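Local atomic coordinates of kinetochore protein Mis16 (Schizosaccharomyces japonicus, PDB entry 4XYH), a protein that binds histone H4 and the CENP-A chaperone Scm3 independently of each other, as a WD-repeat histone-binding protein of the centromere. Residues A[288-302]-A[327-341]. Sequence-based numbering, arbitrary orientation.
Sequences AFNPFNDYLLATASA and EVYNVQWSPHDEPIL
With CG turned anti to the carbonyl carbon (chi1 -66°), the indole of Trp333 reaches from its own sheet into the neighbouring one, where Asn290, its CG anti to the backbone N (chi1 -177°), brings CB and ND2 over one indole face. The contact joins two successive blades of the WD-repeat beta-propeller: strand 328-333, the first of its sheet, packs against strands 284-289 and 296-301 of the preceding one. Trp333 NE1 donates to Ala288 O at 2.8 Å; the acceptor lies in the indole plane, whereas the donor stands above the carbonyl plane, and the same oxygen also accepts the strand-pairing bond from Ala298 N. Asn290 CB makes a CH-pi contact with the five-membered ring, and ND2 of the same residue sits 3.1 Å from Trp333 CE3, the amide plane steeply inclined to the ring. Leu341 CB covers the opposite face, and Leu296 CD2 meets Trp333 CH2 at 3.6 Å. Replacing Trp333 by an alanine is likely to open a gap between Leu296, Ala298 and Leu341 and leave Ala288 O without its cross-blade donor.

Both ends of the Asn290 amide are engaged. Asn290 ND2 donates to Glu338 O at 2.8 Å, with the acceptor in the amide plane, while OD1 accepts from Phe292 N and Asn293 N on opposite faces of its plane, an Asx turn and motif that fix the amide's rotation. Beyond it, the Phe292 ring crosses the Glu338 side chain at a slant, Phe292 CD2 lying 3.5 Å from Glu338 CA. Farther along the blades, Ala298 CB packs against Val331 CG2 and Ala300 CB against Val328 CG1. At the far end Val328 N donates to Ser301 O, and at the turn end a water accepts from Asn293 ND2 and donates to Glu338 OE2, its oxygen 2.7 Å from that carboxylate oxygen.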
loop_
_atom_site.group_PDB
_atom_site.type_symbol
_atom_site.label_atom_id
_atom_site.label_comp_id
_atom_site.label_asym_id
_atom_site.label_seq_id
_atom_site.Cartn_x
_atom_site.Cartn_y
_atom_site.Cartn_z
ATOM N N ALA A 288 1.715 0.199 9.335
ATOM C CA ALA A 288 1.151 -1.126 9.110
ATOM C C ALA A 288 1.149 -1.955 10.393
ATOM O O ALA A 288 2.177 -2.096 11.070
ATOM C CB ALA A 288 1.911 -1.847 8.009
ATOM N N PHE A 289 -0.027 -2.484 10.719
ATOM C CA PHE A 289 -0.192 -3.433 11.807
ATOM C C PHE A 289 0.201 -4.836 11.370
ATOM O O PHE A 289 -0.129 -5.265 10.261
ATOM C CB PHE A 289 -1.639 -3.456 12.281
ATOM C CG PHE A 289 -2.029 -2.290 13.129
ATOM C CD1 PHE A 289 -1.353 -2.014 14.307
ATOM C CD2 PHE A 289 -3.112 -1.496 12.777
ATOM C CE1 PHE A 289 -1.739 -0.956 15.104
ATOM C CE2 PHE A 289 -3.503 -0.442 13.573
ATOM C CZ PHE A 289 -2.811 -0.170 14.738
ATOM N N ASN A 290 0.884 -5.555 12.253
ATOM C CA ASN A 290 1.224 -6.955 12.026
ATOM C C ASN A 290 -0.028 -7.795 12.211
ATOM O O ASN A 290 -0.709 -7.655 13.210
ATOM C CB ASN A 290 2.327 -7.393 12.995
ATOM C CG ASN A 290 2.783 -8.835 12.777
ATOM O OD1 ASN A 290 2.074 -9.783 13.121
ATOM N ND2 ASN A 290 3.997 -8.999 12.244
ATOM N N PRO A 291 -0.343 -8.657 11.233
ATOM C CA PRO A 291 -1.586 -9.445 11.265
ATOM C C PRO A 291 -1.567 -10.641 12.241
ATOM O O PRO A 291 -2.605 -11.266 12.439
ATOM C CB PRO A 291 -1.724 -9.933 9.819
ATOM C CG PRO A 291 -0.325 -9.971 9.294
ATOM C CD PRO A 291 0.407 -8.839 9.977
ATOM N N PHE A 292 -0.420 -10.946 12.847
ATOM C CA PHE A 292 -0.338 -12.047 13.805
ATOM C C PHE A 292 -0.204 -11.539 15.241
ATOM O O PHE A 292 -0.756 -12.110 16.185
ATOM C CB PHE A 292 0.828 -12.965 13.451
ATOM C CG PHE A 292 0.676 -13.627 12.119
ATOM C CD1 PHE A 292 -0.072 -14.789 11.990
ATOM C CD2 PHE A 292 1.252 -13.071 10.982
ATOM C CE1 PHE A 292 -0.231 -15.403 10.749
ATOM C CE2 PHE A 292 1.106 -13.678 9.734
ATOM C CZ PHE A 292 0.359 -14.841 9.612
ATOM N N ASN A 293 0.507 -10.432 15.381
ATOM C CA ASN A 293 0.843 -9.865 16.670
ATOM C C ASN A 293 0.110 -8.544 16.850
ATOM O O ASN A 293 0.525 -7.512 16.304
ATOM C CB ASN A 293 2.359 -9.687 16.761
ATOM C CG ASN A 293 2.804 -9.118 18.087
ATOM O OD1 ASN A 293 1.998 -8.584 18.860
ATOM N ND2 ASN A 293 4.104 -9.213 18.355
ATOM N N ASP A 294 -0.971 -8.585 17.629
ATOM C CA ASP A 294 -1.910 -7.475 17.743
ATOM C C ASP A 294 -1.318 -6.196 18.336
ATOM O O ASP A 294 -1.973 -5.161 18.308
ATOM C CB ASP A 294 -3.134 -7.889 18.585
ATOM C CG ASP A 294 -3.976 -8.984 17.924
ATOM O OD1 ASP A 294 -3.843 -9.181 16.699
ATOM O OD2 ASP A 294 -4.780 -9.644 18.628
ATOM N N TYR A 295 -0.105 -6.253 18.878
ATOM C CA TYR A 295 0.516 -5.065 19.477
ATOM C C TYR A 295 1.644 -4.501 18.626
ATOM O O TYR A 295 2.148 -3.408 18.908
ATOM C CB TYR A 295 1.044 -5.383 20.891
ATOM C CG TYR A 295 -0.059 -5.832 21.814
ATOM C CD1 TYR A 295 -0.868 -4.903 22.452
ATOM C CD2 TYR A 295 -0.328 -7.186 22.010
ATOM C CE1 TYR A 295 -1.916 -5.304 23.278
ATOM C CE2 TYR A 295 -1.374 -7.597 22.839
ATOM C CZ TYR A 295 -2.160 -6.647 23.466
ATOM O OH TYR A 295 -3.193 -7.033 24.285
ATOM N N LEU A 296 2.047 -5.235 17.594
ATOM C CA LEU A 296 3.186 -4.809 16.781
ATOM C C LEU A 296 2.750 -3.977 15.573
ATOM O O LEU A 296 1.753 -4.308 14.916
ATOM C CB LEU A 296 3.995 -6.017 16.303
ATOM C CG LEU A 296 5.294 -5.733 15.532
ATOM C CD1 LEU A 296 6.249 -4.895 16.353
ATOM C CD2 LEU A 296 5.982 -7.020 15.143
ATOM N N LEU A 297 3.499 -2.907 15.285
ATOM C CA LEU A 297 3.306 -2.133 14.050
ATOM C C LEU A 297 4.618 -1.508 13.557
ATOM O O LEU A 297 5.619 -1.477 14.284
ATOM C CB LEU A 297 2.247 -1.038 14.236
ATOM C CG LEU A 297 2.528 0.070 15.262
ATOM C CD1 LEU A 297 1.741 1.308 14.913
ATOM C CD2 LEU A 297 2.167 -0.395 16.672
ATOM N N ALA A 298 4.602 -1.011 12.321
ATOM C CA ALA A 298 5.791 -0.429 11.712
ATOM C C ALA A 298 5.475 0.919 11.095
ATOM O O ALA A 298 4.360 1.138 10.606
ATOM C CB ALA A 298 6.360 -1.366 10.657
ATOM N N THR A 299 6.460 1.814 11.109
ATOM C CA THR A 299 6.351 3.090 10.416
ATOM C C THR A 299 7.498 3.249 9.422
ATOM O O THR A 299 8.642 2.873 9.706
ATOM C CB THR A 299 6.367 4.299 11.396
ATOM O OG1 THR A 299 7.525 4.224 12.244
ATOM C CG2 THR A 299 5.118 4.310 12.258
ATOM N N ALA A 300 7.177 3.800 8.255
ATOM C CA ALA A 300 8.170 4.113 7.233
ATOM C C ALA A 300 8.336 5.623 7.182
ATOM O O ALA A 300 7.353 6.355 7.093
ATOM C CB ALA A 300 7.740 3.571 5.875
ATOM N N SER A 301 9.575 6.090 7.233
ATOM C CA SER A 301 9.819 7.515 7.343
ATOM C C SER A 301 10.674 8.049 6.220
ATOM O O SER A 301 11.438 7.304 5.602
ATOM C CB SER A 301 10.495 7.842 8.672
ATOM O OG SER A 301 10.817 9.224 8.743
ATOM N N ALA A 302 10.570 9.360 6.002
ATOM C CA ALA A 302 11.458 10.079 5.099
ATOM C C ALA A 302 12.920 10.087 5.585
ATOM O O ALA A 302 13.823 10.458 4.835
ATOM C CB ALA A 302 10.956 11.519 4.906
ATOM N N GLU A 327 14.019 8.201 1.248
ATOM C CA GLU A 327 12.715 8.086 1.891
ATOM C C GLU A 327 12.115 6.701 1.739
ATOM O O GLU A 327 12.080 6.136 0.635
ATOM C CB GLU A 327 11.725 9.095 1.315
ATOM C CG GLU A 327 12.070 10.533 1.573
ATOM C CD GLU A 327 10.880 11.463 1.369
ATOM O OE1 GLU A 327 9.744 11.107 1.792
ATOM O OE2 GLU A 327 11.096 12.553 0.791
ATOM N N VAL A 328 11.642 6.158 2.853
ATOM C CA VAL A 328 10.864 4.936 2.802
ATOM C C VAL A 328 9.394 5.315 2.734
ATOM O O VAL A 328 8.925 6.187 3.480
ATOM C CB VAL A 328 11.137 4.036 4.004
ATOM C CG1 VAL A 328 10.466 2.659 3.800
ATOM C CG2 VAL A 328 12.643 3.880 4.189
ATOM N N TYR A 329 8.679 4.660 1.825
ATOM C CA TYR A 329 7.290 4.990 1.541
ATOM C C TYR A 329 6.320 3.889 1.996
ATOM O O TYR A 329 5.496 4.098 2.869
ATOM C CB TYR A 329 7.131 5.259 0.044
ATOM C CG TYR A 329 5.789 5.834 -0.358
ATOM C CD1 TYR A 329 5.366 7.069 0.129
ATOM C CD2 TYR A 329 4.949 5.156 -1.257
ATOM C CE1 TYR A 329 4.131 7.606 -0.247
ATOM C CE2 TYR A 329 3.707 5.691 -1.647
ATOM C CZ TYR A 329 3.303 6.917 -1.139
ATOM O OH TYR A 329 2.079 7.465 -1.502
ATOM N N ASN A 330 6.427 2.712 1.403
ATOM C CA ASN A 330 5.486 1.647 1.688
ATOM C C ASN A 330 6.025 0.713 2.768
ATOM O O ASN A 330 7.229 0.503 2.877
ATOM C CB ASN A 330 5.165 0.851 0.409
ATOM C CG ASN A 330 4.603 1.728 -0.708
ATOM O OD1 ASN A 330 5.101 1.725 -1.845
ATOM N ND2 ASN A 330 3.554 2.485 -0.389
ATOM N N VAL A 331 5.123 0.151 3.558
ATOM C CA VAL A 331 5.492 -0.866 4.517
ATOM C C VAL A 331 4.330 -1.851 4.586
ATOM O O VAL A 331 3.193 -1.445 4.760
ATOM C CB VAL A 331 5.829 -0.252 5.904
ATOM C CG1 VAL A 331 4.696 0.659 6.426
ATOM C CG2 VAL A 331 6.169 -1.330 6.890
ATOM N N GLN A 332 4.603 -3.139 4.391
ATOM C CA GLN A 332 3.543 -4.145 4.396
ATOM C C GLN A 332 4.017 -5.447 5.018
ATOM O O GLN A 332 5.027 -6.024 4.589
ATOM C CB GLN A 332 3.042 -4.428 2.985
ATOM C CG GLN A 332 2.418 -3.233 2.300
ATOM C CD GLN A 332 0.918 -3.293 2.296
ATOM O OE1 GLN A 332 0.239 -2.272 2.461
ATOM N NE2 GLN A 332 0.381 -4.496 2.101
ATOM N N TRP A 333 3.269 -5.923 6.006
ATOM C CA TRP A 333 3.588 -7.189 6.646
ATOM C C TRP A 333 3.199 -8.358 5.750
ATOM O O TRP A 333 2.169 -8.309 5.086
ATOM C CB TRP A 333 2.865 -7.294 7.980
ATOM C CG TRP A 333 3.324 -6.312 8.982
ATOM C CD1 TRP A 333 2.748 -5.112 9.279
ATOM C CD2 TRP A 333 4.471 -6.429 9.831
ATOM N NE1 TRP A 333 3.463 -4.477 10.262
ATOM C CE2 TRP A 333 4.524 -5.268 10.621
ATOM C CE3 TRP A 333 5.456 -7.407 10.000
ATOM C CZ2 TRP A 333 5.524 -5.057 11.577
ATOM C CZ3 TRP A 333 6.446 -7.198 10.950
ATOM C CH2 TRP A 333 6.474 -6.030 11.728
ATOM N N SER A 334 4.009 -9.410 5.716
ATOM C CA SER A 334 3.567 -10.635 5.040
ATOM C C SER A 334 2.275 -11.165 5.692
ATOM O O SER A 334 2.168 -11.209 6.912
ATOM C CB SER A 334 4.660 -11.708 5.083
ATOM O OG SER A 334 4.114 -13.008 4.865
ATOM N N PRO A 335 1.279 -11.544 4.884
ATOM C CA PRO A 335 0.093 -12.157 5.500
ATOM C C PRO A 335 0.319 -13.638 5.885
ATOM O O PRO A 335 -0.570 -14.258 6.476
ATOM C CB PRO A 335 -0.973 -12.034 4.404
ATOM C CG PRO A 335 -0.188 -12.123 3.128
ATOM C CD PRO A 335 1.173 -11.479 3.415
ATOM N N HIS A 336 1.492 -14.188 5.569
ATOM C CA HIS A 336 1.763 -15.601 5.819
ATOM C C HIS A 336 2.781 -15.868 6.937
ATOM O O HIS A 336 2.769 -16.940 7.532
ATOM C CB HIS A 336 2.253 -16.278 4.532
ATOM C CG HIS A 336 1.288 -16.175 3.388
ATOM N ND1 HIS A 336 1.596 -15.524 2.211
ATOM C CD2 HIS A 336 0.025 -16.637 3.243
ATOM C CE1 HIS A 336 0.562 -15.591 1.391
ATOM N NE2 HIS A 336 -0.404 -16.258 1.992
ATOM N N ASP A 337 3.662 -14.909 7.216
ATOM C CA ASP A 337 4.760 -15.124 8.167
ATOM C C ASP A 337 4.958 -13.925 9.085
ATOM O O ASP A 337 5.407 -12.869 8.645
ATOM C CB ASP A 337 6.076 -15.403 7.436
ATOM C CG ASP A 337 6.029 -16.668 6.614
ATOM O OD1 ASP A 337 5.943 -17.758 7.214
ATOM O OD2 ASP A 337 6.083 -16.575 5.369
ATOM N N GLU A 338 4.658 -14.107 10.360
ATOM C CA GLU A 338 4.692 -13.028 11.331
ATOM C C GLU A 338 5.963 -12.135 11.303
ATOM O O GLU A 338 5.854 -10.919 11.343
ATOM C CB GLU A 338 4.494 -13.617 12.734
ATOM C CG GLU A 338 4.521 -12.589 13.859
ATOM C CD GLU A 338 4.146 -13.197 15.204
ATOM O OE1 GLU A 338 3.648 -14.348 15.211
ATOM O OE2 GLU A 338 4.355 -12.528 16.244
ATOM N N PRO A 339 7.163 -12.725 11.225
ATOM C CA PRO A 339 8.302 -11.807 11.323
ATOM C C PRO A 339 8.737 -11.142 10.002
ATOM O O PRO A 339 9.764 -10.455 9.978
ATOM C CB PRO A 339 9.422 -12.712 11.847
ATOM C CG PRO A 339 9.092 -14.049 11.343
ATOM C CD PRO A 339 7.594 -14.139 11.206
ATOM N N ILE A 340 7.980 -11.341 8.930
ATOM C CA ILE A 340 8.387 -10.878 7.614
ATOM C C ILE A 340 7.605 -9.633 7.207
ATOM O O ILE A 340 6.370 -9.624 7.260
ATOM C CB ILE A 340 8.170 -11.977 6.553
ATOM C CG1 ILE A 340 8.927 -13.267 6.925
ATOM C CG2 ILE A 340 8.532 -11.472 5.165
ATOM C CD1 ILE A 340 10.439 -13.179 6.853
ATOM N N LEU A 341 8.321 -8.582 6.819
ATOM C CA LEU A 341 7.688 -7.404 6.224
ATOM C C LEU A 341 8.497 -6.878 5.034
ATOM O O LEU A 341 9.670 -7.207 4.860
ATOM C CB LEU A 341 7.491 -6.288 7.258
ATOM C CG LEU A 341 8.674 -5.401 7.631
ATOM C CD1 LEU A 341 8.226 -4.164 8.400
ATOM C CD2 LEU A 341 9.627 -6.205 8.476
HETATM O O HOH W 1 6.082 -10.454 16.675
#